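Local atomic coordinates of putative O-acetylhomoserine (Thiol)-lyase (PDB entry 4OC9), a protein that probably uses pyridoxal 5'-phosphate to make homocysteine from O-acetylhomoserine and sulfide. Residues V102-K107 against L115-L120; L248-L253 against S259-I264; G315-Y318 against S323-Y326. One frame throughout, in Å; residues are numbered along the deposited sequence.

Interaction 1. Residues V102-K107 against L115-L120; sequences VAYSNK and LISHTL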
loop_
_atom_site.group_PDB
_atom_site.type_symbol
_atom_site.label_atom_id
_atom_site.label_comp_id
_atom_site.label_asym_id
_atom_site.label_seq_id
_atom_site.Cartn_x
_atom_site.Cartn_y
_atom_site.Cartn_z
ATOM N N VAL D 102 0.202 -27.446 28.350
ATOM C CA VAL D 102 0.178 -26.025 28.649
ATOM C C VAL D 102 -1.068 -25.770 29.441
ATOM O O VAL D 102 -2.109 -26.382 29.188
ATOM C CB VAL D 102 0.174 -25.109 27.385
ATOM C CG1 VAL D 102 1.441 -25.320 26.559
ATOM C CG2 VAL D 102 -1.052 -25.367 26.510
ATOM N N ALA D 103 -0.964 -24.833 30.379
ATOM C CA ALA D 103 -2.087 -24.441 31.223
ATOM C C ALA D 103 -2.698 -23.165 30.639
ATOM O O ALA D 103 -1.971 -22.199 30.352
ATOM C CB ALA D 103 -1.626 -24.186 32.643
ATOM N N TYR D 104 -4.023 -23.144 30.509
ATOM C CA TYR D 104 -4.672 -21.981 29.950
ATOM C C TYR D 104 -5.949 -21.563 30.684
ATOM O O TYR D 104 -6.706 -22.379 31.176
ATOM C CB TYR D 104 -5.010 -22.252 28.477
ATOM C CG TYR D 104 -6.142 -23.250 28.252
ATOM C CD1 TYR D 104 -5.944 -24.622 28.377
ATOM C CD2 TYR D 104 -7.394 -22.815 27.848
ATOM C CE1 TYR D 104 -6.982 -25.522 28.159
ATOM C CE2 TYR D 104 -8.420 -23.706 27.601
ATOM C CZ TYR D 104 -8.209 -25.056 27.770
ATOM O OH TYR D 104 -9.235 -25.920 27.532
ATOM N N SER D 105 -6.169 -20.272 30.728
ATOM C CA SER D 105 -7.336 -19.693 31.364
ATOM C C SER D 105 -8.638 -20.093 30.668
ATOM O O SER D 105 -8.715 -20.194 29.435
ATOM C CB SER D 105 -7.207 -18.145 31.390
ATOM O OG SER D 105 -8.386 -17.539 31.865
ATOM N N ASN D 106 -9.659 -20.311 31.477
ATOM C CA ASN D 106 -10.972 -20.706 30.995
ATOM C C ASN D 106 -11.730 -19.490 30.471
ATOM O O ASN D 106 -12.845 -19.602 29.971
ATOM C CB ASN D 106 -11.781 -21.387 32.099
ATOM C CG ASN D 106 -12.111 -20.455 33.270
ATOM O OD1 ASN D 106 -11.457 -19.435 33.519
ATOM N ND2 ASN D 106 -13.111 -20.839 34.024
ATOM N N LYS D 107 -11.141 -18.310 30.640
ATOM C CA LYS D 107 -11.770 -17.074 30.157
ATOM C C LYS D 107 -10.850 -16.326 29.157
ATOM O O LYS D 107 -10.100 -15.427 29.540
ATOM C CB LYS D 107 -12.197 -16.163 31.307
ATOM C CG LYS D 107 -13.210 -16.815 32.224
ATOM C CD LYS D 107 -13.761 -15.871 33.268
ATOM C CE LYS D 107 -14.674 -16.636 34.179
ATOM N NZ LYS D 107 -15.370 -15.741 35.126
ATOM N N LEU D 115 -7.693 -23.055 19.438
ATOM C CA LEU D 115 -6.274 -23.323 19.143
ATOM C C LEU D 115 -5.624 -24.183 20.185
ATOM O O LEU D 115 -5.004 -25.208 19.910
ATOM C CB LEU D 115 -5.477 -22.001 19.115
ATOM C CG LEU D 115 -3.954 -22.133 19.156
ATOM C CD1 LEU D 115 -3.411 -22.865 17.954
ATOM C CD2 LEU D 115 -3.268 -20.802 19.261
ATOM N N ILE D 116 -5.770 -23.755 21.416
ATOM C CA ILE D 116 -5.174 -24.467 22.535
ATOM C C ILE D 116 -5.844 -25.799 22.903
ATOM O O ILE D 116 -5.151 -26.804 23.008
ATOM C CB ILE D 116 -5.095 -23.562 23.797
ATOM C CG1 ILE D 116 -4.264 -22.299 23.492
ATOM C CG2 ILE D 116 -4.473 -24.305 24.967
ATOM C CD1 ILE D 116 -4.106 -21.333 24.647
ATOM N N SER D 117 -7.169 -25.816 23.073
ATOM C CA SER D 117 -7.864 -27.061 23.477
ATOM C C SER D 117 -8.110 -28.068 22.366
ATOM O O SER D 117 -8.311 -29.241 22.671
ATOM C CB SER D 117 -9.205 -26.778 24.188
ATOM O OG SER D 117 -10.163 -26.291 23.274
ATOM N N HIS D 118 -8.105 -27.653 21.102
ATOM C CA HIS D 118 -8.329 -28.624 20.024
ATOM C C HIS D 118 -7.214 -28.736 19.005
ATOM O O HIS D 118 -6.630 -29.800 18.831
ATOM C CB HIS D 118 -9.651 -28.380 19.280
ATOM C CG HIS D 118 -10.860 -28.470 20.158
ATOM N ND1 HIS D 118 -11.356 -29.668 20.628
ATOM C CD2 HIS D 118 -11.714 -27.514 20.601
ATOM C CE1 HIS D 118 -12.435 -29.443 21.361
ATOM N NE2 HIS D 118 -12.680 -28.146 21.350
ATOM N N THR D 119 -6.916 -27.640 18.328
ATOM C CA THR D 119 -5.883 -27.640 17.293
ATOM C C THR D 119 -4.490 -28.100 17.713
ATOM O O THR D 119 -3.856 -28.877 16.987
ATOM C CB THR D 119 -5.804 -26.296 16.633
ATOM O OG1 THR D 119 -7.104 -25.964 16.162
ATOM C CG2 THR D 119 -4.820 -26.338 15.474
ATOM N N LEU D 120 -4.016 -27.683 18.878
ATOM C CA LEU D 120 -2.693 -28.133 19.337
ATOM C C LEU D 120 -2.596 -29.667 19.602
ATOM O O LEU D 120 -1.469 -30.191 19.650
ATOM C CB LEU D 120 -2.165 -27.342 20.531
ATOM C CG LEU D 120 -1.817 -25.872 20.275
ATOM C CD1 LEU D 120 -1.402 -25.222 21.567
ATOM C CD2 LEU D 120 -0.714 -25.730 19.251
#
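Apolar packing of strand 102-105 against helix 110-119 joins Val102 and Tyr104 to Ile116 and Ser117 on one side of the large mixed sheet. Ile116 is the hub: both its branches touch the strand. Ile116 CG2 sits over one face of the Tyr104 ring, 4.1 Å from the centroid and 26° off the ring normal, a CH-pi contact displaced toward the rim; Tyr104 CD1 is the nearest ring atom to Ile116 CG2, at 3.7 Å. Ile116 CG2 also meets Val102 CG2 at 3.9 Å, thus bridging two residues that point off the same side of the strand. The other branch of the isoleucine runs alongside the tyrosine, Ile116 CD1 lying 4.0 Å from Tyr104 CB. With chi1 at 71°, Tyr104 CG is wedged between its own backbone N and carbonyl carbon, and the ring leans out to Ser117, where Tyr104 OH lies 3.5 Å from Ser117 CB. Only the CB of the serine takes part; Ser117 OG is hydrogen-bonded to Gln113 O one turn earlier. Leu92 of helix 84-93, Ala127 of strand 126-130 and Phe150 of strand 146-152 also pack on Ile116. Strand and helix segments run at 123° with their axes 10.0 Å apart, and strand 126-130 lies beside strand 101-105 in parallel: this is the strand-helix packing of a beta-alpha-beta crossover in the PLP-binding fold of the trans-sulfuration enzymes.

Interaction 2. Residues L248-L253 against S259-I264; sequences LNLNTL and SIRVII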
loop_
_atom_site.group_PDB
_atom_site.type_symbol
_atom_site.label_atom_id
_atom_site.label_comp_id
_atom_site.label_asym_id
_atom_site.label_seq_id
_atom_site.Cartn_x
_atom_site.Cartn_y
_atom_site.Cartn_z
ATOM N N LEU D 248 24.238 -25.760 17.180
ATOM C CA LEU D 248 24.135 -24.550 17.992
ATOM C C LEU D 248 23.271 -24.774 19.215
ATOM O O LEU D 248 22.201 -25.386 19.129
ATOM C CB LEU D 248 23.497 -23.422 17.200
ATOM C CG LEU D 248 23.232 -22.139 18.005
ATOM C CD1 LEU D 248 24.518 -21.508 18.535
ATOM C CD2 LEU D 248 22.476 -21.140 17.130
ATOM N N ASN D 249 23.747 -24.293 20.363
ATOM C CA ASN D 249 23.006 -24.427 21.619
ATOM C C ASN D 249 22.655 -23.011 22.021
ATOM O O ASN D 249 23.537 -22.189 22.285
ATOM C CB ASN D 249 23.812 -25.173 22.690
ATOM C CG ASN D 249 23.009 -25.411 23.963
ATOM O OD1 ASN D 249 22.152 -24.613 24.335
ATOM N ND2 ASN D 249 23.311 -26.503 24.649
ATOM N N LEU D 250 21.364 -22.725 22.051
ATOM C CA LEU D 250 20.888 -21.375 22.380
ATOM C C LEU D 250 21.332 -20.809 23.714
ATOM O O LEU D 250 21.526 -19.600 23.802
ATOM C CB LEU D 250 19.362 -21.300 22.260
ATOM C CG LEU D 250 18.830 -21.549 20.844
ATOM C CD1 LEU D 250 17.323 -21.669 20.810
ATOM C CD2 LEU D 250 19.318 -20.478 19.879
ATOM N N ASN D 251 21.548 -21.655 24.726
ATOM C CA ASN D 251 21.971 -21.126 26.028
ATOM C C ASN D 251 23.361 -20.492 25.979
ATOM O O ASN D 251 23.805 -19.881 26.941
ATOM C CB ASN D 251 21.856 -22.142 27.151
ATOM C CG ASN D 251 22.819 -23.295 27.010
ATOM O OD1 ASN D 251 23.882 -23.160 26.404
ATOM N ND2 ASN D 251 22.461 -24.444 27.593
ATOM N N THR D 252 24.038 -20.626 24.843
ATOM C CA THR D 252 25.368 -20.046 24.644
ATOM C C THR D 252 25.321 -18.609 24.129
ATOM O O THR D 252 26.337 -17.924 24.088
ATOM C CB THR D 252 26.090 -20.875 23.560
ATOM O OG1 THR D 252 26.211 -22.213 24.029
ATOM C CG2 THR D 252 27.490 -20.370 23.085
ATOM N N LEU D 253 24.136 -18.150 23.733
ATOM C CA LEU D 253 23.993 -16.811 23.154
ATOM C C LEU D 253 23.690 -15.688 24.092
ATOM O O LEU D 253 22.888 -15.824 24.997
ATOM C CB LEU D 253 22.869 -16.836 22.090
ATOM C CG LEU D 253 22.993 -17.834 20.926
ATOM C CD1 LEU D 253 21.739 -17.787 20.064
ATOM C CD2 LEU D 253 24.240 -17.574 20.091
ATOM N N SER D 259 13.089 -14.850 21.519
ATOM C CA SER D 259 12.807 -14.158 20.262
ATOM C C SER D 259 13.650 -14.751 19.116
ATOM O O SER D 259 13.166 -14.900 17.989
ATOM C CB SER D 259 13.040 -12.652 20.401
ATOM O OG SER D 259 12.136 -12.097 21.347
ATOM N N ILE D 260 14.904 -15.077 19.410
ATOM C CA ILE D 260 15.778 -15.658 18.396
ATOM C C ILE D 260 15.191 -16.939 17.864
ATOM O O ILE D 260 15.180 -17.157 16.657
ATOM C CB ILE D 260 17.198 -15.938 18.928
ATOM C CG1 ILE D 260 17.951 -14.628 19.199
ATOM C CG2 ILE D 260 18.007 -16.752 17.941
ATOM C CD1 ILE D 260 18.128 -13.688 18.003
ATOM N N ARG D 261 14.670 -17.784 18.746
ATOM C CA ARG D 261 14.120 -19.028 18.262
ATOM C C ARG D 261 12.889 -18.748 17.398
ATOM O O ARG D 261 12.689 -19.375 16.382
ATOM C CB ARG D 261 13.883 -20.064 19.389
ATOM C CG ARG D 261 13.673 -21.444 18.773
ATOM C CD ARG D 261 13.854 -22.678 19.681
ATOM N NE ARG D 261 12.689 -23.122 20.388
ATOM C CZ ARG D 261 11.965 -24.208 20.111
ATOM N NH1 ARG D 261 12.283 -25.112 19.183
ATOM N NH2 ARG D 261 10.921 -24.437 20.874
ATOM N N VAL D 262 12.071 -17.784 17.800
ATOM C CA VAL D 262 10.881 -17.450 17.021
ATOM C C VAL D 262 11.292 -17.113 15.576
ATOM O O VAL D 262 10.611 -17.480 14.614
ATOM C CB VAL D 262 10.122 -16.237 17.602
ATOM C CG1 VAL D 262 8.984 -15.832 16.677
ATOM C CG2 VAL D 262 9.595 -16.522 18.995
ATOM N N ILE D 263 12.402 -16.409 15.435
ATOM C CA ILE D 263 12.861 -16.027 14.131
ATOM C C ILE D 263 13.511 -17.136 13.316
ATOM O O ILE D 263 13.046 -17.467 12.201
ATOM C CB ILE D 263 13.877 -14.882 14.203
ATOM C CG1 ILE D 263 13.218 -13.625 14.767
ATOM C CG2 ILE D 263 14.407 -14.591 12.810
ATOM C CD1 ILE D 263 14.154 -12.453 14.954
ATOM N N ILE D 264 14.587 -17.697 13.853
ATOM C CA ILE D 264 15.335 -18.738 13.130
ATOM C C ILE D 264 14.601 -20.070 12.951
ATOM O O ILE D 264 14.992 -20.884 12.110
ATOM C CB ILE D 264 16.720 -18.987 13.747
ATOM C CG1 ILE D 264 16.621 -19.690 15.106
ATOM C CG2 ILE D 264 17.484 -17.679 13.797
ATOM C CD1 ILE D 264 17.971 -20.044 15.701
#
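Leu250 CG stands anti to its carbonyl carbon (chi1 -63°), sending the two methyls toward helix 257-270, while Arg261 holds CG anti to its amide nitrogen (chi1 -165°), which lays its aliphatic stem across the leucine tip. The two chains meet at about a right angle, with Leu250 CD1 3.8 Å from Arg261 CD and 4.1 Å from Arg261 CB. Arg261 then bends at chi3, and its guanidinium group turns to Asn94, whose carbonyl oxygen is bound by NH2; the contact with leucine uses only methylenes. The second methyl, Leu250 CD2, lies more loosely against two isoleucines one helical turn apart, 4.4 Å from Ile260 CG2 and equally far from Ile264 CD1. Leu253 CD1 adds a further touch to Ile260 CG2 at 4.4 Å. Leu250 is presented by a compact Asx turn: Asn249 OD1 accepts from Asn251 N at 3.0 Å, with the donor tilted 24° from the carbonyl plane, and residues 250-252 form a 3-10 segment. What results is a short 3-10 turn, opened by that Asx turn, folded back on the helix that follows it and packed there by leucine side chains.

Interaction 3. Residues G315-Y318 against S323-Y326; sequences GVNY and SNAY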
loop_
_atom_site.group_PDB
_atom_site.type_symbol
_atom_site.label_atom_id
_atom_site.label_comp_id
_atom_site.label_asym_id
_atom_site.label_seq_id
_atom_site.Cartn_x
_atom_site.Cartn_y
_atom_site.Cartn_z
ATOM N N GLY D 315 -28.028 -6.877 32.963
ATOM C CA GLY D 315 -26.716 -7.038 33.590
ATOM C C GLY D 315 -25.676 -6.454 32.659
ATOM O O GLY D 315 -25.787 -6.601 31.446
ATOM N N VAL D 316 -24.672 -5.803 33.230
ATOM C CA VAL D 316 -23.625 -5.196 32.472
ATOM C C VAL D 316 -22.271 -5.587 32.992
ATOM O O VAL D 316 -22.006 -5.477 34.166
ATOM C CB VAL D 316 -23.697 -3.647 32.522
ATOM C CG1 VAL D 316 -22.550 -3.018 31.718
ATOM C CG2 VAL D 316 -25.032 -3.153 31.971
ATOM N N ASN D 317 -21.376 -5.945 32.082
ATOM C CA ASN D 317 -20.005 -6.328 32.444
ATOM C C ASN D 317 -18.985 -5.315 32.017
ATOM O O ASN D 317 -18.636 -5.260 30.828
ATOM C CB ASN D 317 -19.550 -7.578 31.784
ATOM C CG ASN D 317 -20.056 -8.810 32.411
ATOM O OD1 ASN D 317 -20.477 -8.846 33.569
ATOM N ND2 ASN D 317 -19.870 -9.880 31.698
ATOM N N TYR D 318 -18.535 -4.486 32.942
ATOM C CA TYR D 318 -17.514 -3.477 32.629
ATOM C C TYR D 318 -16.848 -3.147 33.979
ATOM O O TYR D 318 -17.506 -2.845 34.943
ATOM C CB TYR D 318 -18.084 -2.277 31.854
ATOM C CG TYR D 318 -17.037 -1.382 31.290
ATOM C CD1 TYR D 318 -16.334 -1.740 30.155
ATOM C CD2 TYR D 318 -16.786 -0.146 31.843
ATOM C CE1 TYR D 318 -15.371 -0.916 29.621
ATOM C CE2 TYR D 318 -15.817 0.692 31.320
ATOM C CZ TYR D 318 -15.107 0.295 30.200
ATOM O OH TYR D 318 -14.137 1.160 29.687
ATOM N N SER D 323 -20.039 -2.258 41.268
ATOM C CA SER D 323 -20.627 -3.542 41.645
ATOM C C SER D 323 -20.009 -4.693 40.885
ATOM O O SER D 323 -20.276 -5.881 41.168
ATOM C CB SER D 323 -22.124 -3.546 41.342
ATOM O OG SER D 323 -22.794 -2.543 42.059
ATOM N N ASN D 324 -19.191 -4.391 39.904
ATOM C CA ASN D 324 -18.599 -5.467 39.112
ATOM C C ASN D 324 -17.601 -6.293 39.950
ATOM O O ASN D 324 -16.856 -5.753 40.742
ATOM C CB ASN D 324 -17.920 -4.921 37.867
ATOM C CG ASN D 324 -17.748 -6.008 36.818
ATOM O OD1 ASN D 324 -18.733 -6.573 36.299
ATOM N ND2 ASN D 324 -16.559 -6.227 36.428
ATOM N N ALA D 325 -17.533 -7.589 39.681
ATOM C CA ALA D 325 -16.661 -8.517 40.408
ATOM C C ALA D 325 -15.155 -8.284 40.200
ATOM O O ALA D 325 -14.354 -8.728 41.002
ATOM C CB ALA D 325 -17.001 -9.950 40.014
ATOM N N TYR D 326 -14.791 -7.621 39.117
ATOM C CA TYR D 326 -13.412 -7.360 38.854
ATOM C C TYR D 326 -13.023 -5.927 39.147
ATOM O O TYR D 326 -11.909 -5.531 38.855
ATOM C CB TYR D 326 -13.099 -7.743 37.397
ATOM C CG TYR D 326 -13.370 -9.204 37.168
ATOM C CD1 TYR D 326 -12.475 -10.162 37.609
ATOM C CD2 TYR D 326 -14.526 -9.639 36.524
ATOM C CE1 TYR D 326 -12.737 -11.514 37.442
ATOM C CE2 TYR D 326 -14.791 -11.002 36.348
ATOM C CZ TYR D 326 -13.893 -11.925 36.806
ATOM O OH TYR D 326 -14.123 -13.254 36.608
HETATM O O HOH W 1 -21.366 -5.515 36.690
#
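Asn324 packs its side chain against the backbone of Tyr318, and the firm part of this modest contact is confined to that meeting. Asn324 CB lies 3.6 Å from Tyr318 O, with the amide carbon Asn324 CG at 3.7 Å from the same oxygen. Asn324 ND2 is 3.8 Å from Tyr318 O, which is van der Waals proximity rather than a bond. The torsions explain the approach: CG is anti to the backbone N (chi1 -160°), so the carboxamide extends from the 323-326 loop toward the end of strand 315-317. The tyrosine itself contributes main chain here; its CB points away from the loop, and its hydroxyl is bound by Ser340 O.

Toward the strand the fit slackens, and this loose, partly exposed side is bridged by water. Val316 O and Asn324 OD1 are too far apart to meet directly, and both are acceptors. A water bridges them, donating to Val316 O at 2.6 Å and to Asn324 OD1 at 2.9 Å, so its two protons join two oxygens that could not bond to each other. Asn317 OD1 comes no closer than 4.0 Å to Asn324 OD1, the two amide planes lying 64° apart; the other end of Asn317, ND2, is bound by Ser344 OG.

In the fold, strand 315-317 is an outermost strand of the smaller mixed sheet; its backbone hydrogen-bonds to the antiparallel strand 342-346, Gly315 with Glu346 and Asn317 with Ser344. Helix 276-309 packs on Val316 and Tyr318 through Leu307, Ala300 and Ala304, whereas the 323-326 loop leads directly into helix 327-333, with Tyr326 at its N-cap position.

From the N terminus the contacts follow in series, and none nests in or crosses another. Interaction 1 spans the turn from strand 101-105 of the large sheet into helix 110-119. Interaction 2 folds a loop onto helix 257-270 just downstream; its nearest atoms are about 11 Å from those of interaction 1. Interaction 3 closes the short connection between an outer strand of the smaller sheet and helix 327-333. It lies on the opposite side of the chain's centre from interaction 2, but it touches interaction 1: Lys107 NZ and Tyr326 OH, 3.2 Å apart, probably hydrogen-bond, and both also reach Asp133, linking the two sheet regions.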